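Local coordinates for DUF4442 domain-containing protein (PDB 1SH8) that is of unknown function but is probably a thioesterase of the hotdog-fold superfamily, at residues E29-G42 and A93-A105. Residues are numbered along the deposited sequence; the frame is centred on the assembly and turned at random.
Sequences EVLEPGYVRLRMPG and AKGDIRVEARLDA
Glu29 and Arg98 cross at about a right angle, and Arg98 NH1 donates to the syn lone pair of Glu29 OE1 at 3.0 Å. The same oxygen, met nearly along its C-O axis, takes Arg37 NE at 2.8 Å, while Arg39 NH1 reaches the anti lone pair of Glu29 OE2 at 2.7 Å; three arginines thus fix the carboxylate's rotation. Its charge probably offsets the crowding of Arg37 NE and Arg98 NH1, 3.6 Å apart. Tyr35, with CG anti to the backbone N (chi1 178°), extends its ring so that OH donates to Glu100 OE1 (2.6 Å) from above the carboxylate plane; Arg37 NH1, in the plane of the ring, in turn donates to that OH. Near the strand ends, Asp96 divides its oxygens: OD1 accepts from Gly42 N at 2.9 Å, and OD2 meets Arg39 NE through a water. On the other face Leu38 CB packs on Val99 CG1 (4.1 Å), with Leu60 of helix 54-62 against both. Six backbone bonds join strands 35-40 and 97-102, antiparallel at 163°, and Glu29 and Val30 opposite Arg37 form a classic beta bulge. A sheet with polar pairs outside and apolar ones against a central helix is consistent with the hotdog fold.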
loop_
_atom_site.group_PDB
_atom_site.type_symbol
_atom_site.label_atom_id
_atom_site.label_comp_id
_atom_site.label_asym_id
_atom_site.label_seq_id
_atom_site.Cartn_x
_atom_site.Cartn_y
_atom_site.Cartn_z
ATOM N N GLU A 29 -9.765 10.526 -13.652
ATOM C CA GLU A 29 -10.090 11.796 -14.293
ATOM C C GLU A 29 -9.794 11.703 -15.784
ATOM O O GLU A 29 -10.574 12.182 -16.609
ATOM C CB GLU A 29 -9.301 12.942 -13.653
ATOM C CG GLU A 29 -9.652 13.162 -12.190
ATOM C CD GLU A 29 -9.145 14.483 -11.638
ATOM O OE1 GLU A 29 -8.188 15.056 -12.208
ATOM O OE2 GLU A 29 -9.700 14.939 -10.617
ATOM N N VAL A 30 -8.668 11.086 -16.127
ATOM C CA VAL A 30 -8.282 10.895 -17.523
ATOM C C VAL A 30 -7.686 9.499 -17.706
ATOM O O VAL A 30 -6.870 9.053 -16.898
ATOM C CB VAL A 30 -7.231 11.933 -17.990
ATOM C CG1 VAL A 30 -6.752 11.595 -19.398
ATOM C CG2 VAL A 30 -7.834 13.334 -17.971
ATOM N N LEU A 31 -8.116 8.815 -18.761
ATOM C CA LEU A 31 -7.622 7.478 -19.089
ATOM C C LEU A 31 -7.451 7.392 -20.601
ATOM O O LEU A 31 -8.430 7.305 -21.340
ATOM C CB LEU A 31 -8.609 6.401 -18.624
ATOM C CG LEU A 31 -8.773 6.234 -17.114
ATOM C CD1 LEU A 31 -9.896 5.252 -16.833
ATOM C CD2 LEU A 31 -7.462 5.743 -16.504
ATOM N N GLU A 32 -6.206 7.427 -21.056
ATOM C CA GLU A 32 -5.917 7.357 -22.482
ATOM C C GLU A 32 -4.646 6.541 -22.673
ATOM O O GLU A 32 -3.880 6.332 -21.725
ATOM C CB GLU A 32 -5.703 8.768 -23.045
ATOM C CG GLU A 32 -6.764 9.771 -22.612
ATOM C CD GLU A 32 -6.520 11.173 -23.149
ATOM O OE1 GLU A 32 -5.358 11.630 -23.146
ATOM O OE2 GLU A 32 -7.505 11.819 -23.558
ATOM N N PRO A 33 -4.408 6.050 -23.899
ATOM C CA PRO A 33 -3.190 5.268 -24.114
ATOM C C PRO A 33 -1.988 6.109 -23.686
ATOM O O PRO A 33 -1.854 7.257 -24.109
ATOM C CB PRO A 33 -3.207 5.019 -25.619
ATOM C CG PRO A 33 -4.678 4.926 -25.920
ATOM C CD PRO A 33 -5.248 6.075 -25.111
ATOM N N GLY A 34 -1.138 5.553 -22.827
ATOM C CA GLY A 34 0.044 6.271 -22.381
ATOM C C GLY A 34 -0.122 7.377 -21.346
ATOM O O GLY A 34 0.866 7.989 -20.958
ATOM N N TYR A 35 -1.344 7.654 -20.900
ATOM C CA TYR A 35 -1.551 8.702 -19.903
ATOM C C TYR A 35 -2.798 8.503 -19.051
ATOM O O TYR A 35 -3.891 8.292 -19.573
ATOM C CB TYR A 35 -1.632 10.083 -20.567
ATOM C CG TYR A 35 -1.905 11.195 -19.574
ATOM C CD1 TYR A 35 -0.913 11.625 -18.685
ATOM C CD2 TYR A 35 -3.171 11.777 -19.481
ATOM C CE1 TYR A 35 -1.178 12.607 -17.720
ATOM C CE2 TYR A 35 -3.449 12.756 -18.520
ATOM C CZ TYR A 35 -2.449 13.166 -17.645
ATOM O OH TYR A 35 -2.724 14.134 -16.705
ATOM N N VAL A 36 -2.625 8.585 -17.734
ATOM C CA VAL A 36 -3.741 8.441 -16.809
ATOM C C VAL A 36 -3.608 9.452 -15.677
ATOM O O VAL A 36 -2.497 9.868 -15.327
ATOM C CB VAL A 36 -3.808 7.012 -16.175
ATOM C CG1 VAL A 36 -3.870 5.953 -17.271
ATOM C CG2 VAL A 36 -2.607 6.773 -15.259
ATOM N N ARG A 37 -4.747 9.858 -15.130
ATOM C CA ARG A 37 -4.782 10.777 -13.996
ATOM C C ARG A 37 -5.901 10.291 -13.088
ATOM O O ARG A 37 -7.051 10.180 -13.516
ATOM C CB ARG A 37 -5.053 12.225 -14.431
ATOM C CG ARG A 37 -5.035 13.194 -13.250
ATOM C CD ARG A 37 -4.991 14.651 -13.686
ATOM N NE ARG A 37 -6.249 15.139 -14.246
ATOM C CZ ARG A 37 -6.454 15.415 -15.531
ATOM N NH1 ARG A 37 -5.487 15.242 -16.423
ATOM N NH2 ARG A 37 -7.624 15.907 -15.918
ATOM N N LEU A 38 -5.553 9.993 -11.840
ATOM C CA LEU A 38 -6.516 9.487 -10.868
ATOM C C LEU A 38 -6.642 10.422 -9.673
ATOM O O LEU A 38 -5.738 11.214 -9.392
ATOM C CB LEU A 38 -6.080 8.103 -10.372
ATOM C CG LEU A 38 -5.588 7.087 -11.411
ATOM C CD1 LEU A 38 -5.103 5.837 -10.681
ATOM C CD2 LEU A 38 -6.700 6.744 -12.398
ATOM N N ARG A 39 -7.764 10.311 -8.968
ATOM C CA ARG A 39 -8.028 11.131 -7.791
ATOM C C ARG A 39 -8.574 10.281 -6.645
ATOM O O ARG A 39 -9.487 9.481 -6.837
ATOM C CB ARG A 39 -9.049 12.228 -8.124
ATOM C CG ARG A 39 -9.359 13.159 -6.944
ATOM C CD ARG A 39 -10.438 14.194 -7.278
ATOM N NE ARG A 39 -11.765 13.594 -7.374
ATOM C CZ ARG A 39 -12.452 13.445 -8.502
ATOM N NH1 ARG A 39 -11.945 13.855 -9.658
ATOM N NH2 ARG A 39 -13.652 12.884 -8.474
ATOM N N MET A 40 -8.009 10.440 -5.455
ATOM C CA MET A 40 -8.505 9.703 -4.298
ATOM C C MET A 40 -9.186 10.729 -3.396
ATOM O O MET A 40 -8.555 11.684 -2.942
ATOM C CB MET A 40 -7.369 9.017 -3.534
ATOM C CG MET A 40 -7.843 8.171 -2.339
ATOM S SD MET A 40 -8.778 6.674 -2.781
ATOM C CE MET A 40 -7.422 5.594 -3.211
ATOM N N PRO A 41 -10.493 10.558 -3.144
ATOM C CA PRO A 41 -11.189 11.520 -2.283
ATOM C C PRO A 41 -10.680 11.475 -0.844
ATOM O O PRO A 41 -10.340 10.406 -0.328
ATOM C CB PRO A 41 -12.654 11.096 -2.405
ATOM C CG PRO A 41 -12.561 9.611 -2.631
ATOM C CD PRO A 41 -11.410 9.503 -3.616
ATOM N N GLY A 42 -10.619 12.640 -0.204
ATOM C CA GLY A 42 -10.162 12.694 1.169
ATOM C C GLY A 42 -11.228 12.118 2.074
ATOM O O GLY A 42 -10.929 11.431 3.052
ATOM N N ALA A 93 -1.482 14.545 4.034
ATOM C CA ALA A 93 -2.305 14.702 2.838
ATOM C C ALA A 93 -3.730 15.082 3.215
ATOM O O ALA A 93 -4.497 14.248 3.698
ATOM C CB ALA A 93 -2.297 13.406 2.029
ATOM N N LYS A 94 -4.075 16.349 2.998
ATOM C CA LYS A 94 -5.407 16.843 3.323
ATOM C C LYS A 94 -6.225 17.089 2.063
ATOM O O LYS A 94 -5.699 17.553 1.052
ATOM C CB LYS A 94 -5.300 18.131 4.146
ATOM C CG LYS A 94 -4.615 17.924 5.493
ATOM C CD LYS A 94 -4.552 19.206 6.301
ATOM C CE LYS A 94 -3.797 18.995 7.605
ATOM N NZ LYS A 94 -4.457 17.985 8.475
ATOM N N GLY A 95 -7.514 16.766 2.130
ATOM C CA GLY A 95 -8.381 16.959 0.987
ATOM C C GLY A 95 -8.189 15.865 -0.042
ATOM O O GLY A 95 -7.652 14.797 0.268
ATOM N N ASP A 96 -8.637 16.123 -1.268
ATOM C CA ASP A 96 -8.504 15.154 -2.347
ATOM C C ASP A 96 -7.068 15.152 -2.863
ATOM O O ASP A 96 -6.435 16.206 -2.994
ATOM C CB ASP A 96 -9.459 15.490 -3.492
ATOM C CG ASP A 96 -10.918 15.337 -3.106
ATOM O OD1 ASP A 96 -11.198 14.841 -1.999
ATOM O OD2 ASP A 96 -11.786 15.707 -3.925
ATOM N N ILE A 97 -6.566 13.959 -3.167
ATOM C CA ILE A 97 -5.202 13.795 -3.647
ATOM C C ILE A 97 -5.224 13.192 -5.047
ATOM O O ILE A 97 -6.057 12.334 -5.343
ATOM C CB ILE A 97 -4.413 12.870 -2.685
ATOM C CG1 ILE A 97 -4.523 13.399 -1.248
ATOM C CG2 ILE A 97 -2.959 12.784 -3.103
ATOM C CD1 ILE A 97 -3.974 14.811 -1.046
ATOM N N ARG A 98 -4.309 13.639 -5.907
ATOM C CA ARG A 98 -4.250 13.140 -7.276
ATOM C C ARG A 98 -2.868 12.664 -7.676
ATOM O O ARG A 98 -1.865 12.955 -7.018
ATOM C CB ARG A 98 -4.676 14.227 -8.281
ATOM C CG ARG A 98 -6.086 14.758 -8.119
ATOM C CD ARG A 98 -6.475 15.610 -9.331
ATOM N NE ARG A 98 -5.630 16.799 -9.478
ATOM C CZ ARG A 98 -5.686 17.634 -10.516
ATOM N NH1 ARG A 98 -6.544 17.414 -11.506
ATOM N NH2 ARG A 98 -4.889 18.698 -10.564
ATOM N N VAL A 99 -2.834 11.943 -8.787
ATOM C CA VAL A 99 -1.596 11.438 -9.345
ATOM C C VAL A 99 -1.790 11.276 -10.848
ATOM O O VAL A 99 -2.901 11.009 -11.319
ATOM C CB VAL A 99 -1.218 10.055 -8.749
ATOM C CG1 VAL A 99 -2.240 9.001 -9.169
ATOM C CG2 VAL A 99 0.182 9.648 -9.209
ATOM N N GLU A 100 -0.720 11.480 -11.604
ATOM C CA GLU A 100 -0.779 11.261 -13.038
ATOM C C GLU A 100 0.462 10.461 -13.406
ATOM O O GLU A 100 1.484 10.522 -12.720
ATOM C CB GLU A 100 -0.896 12.578 -13.827
ATOM C CG GLU A 100 0.177 13.618 -13.641
ATOM C CD GLU A 100 -0.248 14.976 -14.219
ATOM O OE1 GLU A 100 -0.664 15.032 -15.394
ATOM O OE2 GLU A 100 -0.168 15.994 -13.496
ATOM N N ALA A 101 0.351 9.664 -14.458
ATOM C CA ALA A 101 1.457 8.824 -14.888
ATOM C C ALA A 101 1.384 8.647 -16.391
ATOM O O ALA A 101 0.304 8.694 -16.971
ATOM C CB ALA A 101 1.374 7.466 -14.199
ATOM N N ARG A 102 2.533 8.437 -17.019
ATOM C CA ARG A 102 2.551 8.260 -18.459
ATOM C C ARG A 102 3.579 7.242 -18.943
ATOM O O ARG A 102 4.513 6.884 -18.224
ATOM C CB ARG A 102 2.791 9.615 -19.142
ATOM C CG ARG A 102 4.107 10.290 -18.782
ATOM C CD ARG A 102 4.190 11.707 -19.378
ATOM N NE ARG A 102 3.282 12.650 -18.724
ATOM C CZ ARG A 102 3.017 13.879 -19.171
ATOM N NH1 ARG A 102 3.588 14.324 -20.284
ATOM N NH2 ARG A 102 2.182 14.669 -18.501
ATOM N N LEU A 103 3.355 6.761 -20.163
ATOM C CA LEU A 103 4.234 5.817 -20.856
ATOM C C LEU A 103 4.266 6.339 -22.288
ATOM O O LEU A 103 3.211 6.490 -22.904
ATOM C CB LEU A 103 3.645 4.403 -20.870
ATOM C CG LEU A 103 3.782 3.500 -19.652
ATOM C CD1 LEU A 103 3.076 2.173 -19.929
ATOM C CD2 LEU A 103 5.256 3.273 -19.351
ATOM N N ASP A 104 5.447 6.625 -22.825
ATOM C CA ASP A 104 5.495 7.137 -24.193
ATOM C C ASP A 104 5.152 6.039 -25.205
ATOM O O ASP A 104 5.265 4.842 -24.911
ATOM C CB ASP A 104 6.866 7.746 -24.512
ATOM C CG ASP A 104 7.958 6.709 -24.604
ATOM O OD1 ASP A 104 8.337 6.149 -23.554
ATOM O OD2 ASP A 104 8.437 6.450 -25.729
ATOM N N ALA A 105 4.722 6.458 -26.394
ATOM C CA ALA A 105 4.332 5.539 -27.457
ATOM C C ALA A 105 5.385 4.480 -27.759
ATOM O O ALA A 105 5.065 3.302 -27.946
ATOM C CB ALA A 105 4.011 6.322 -28.721
HETATM O O HOH W 1 -13.152 13.278 -4.966
#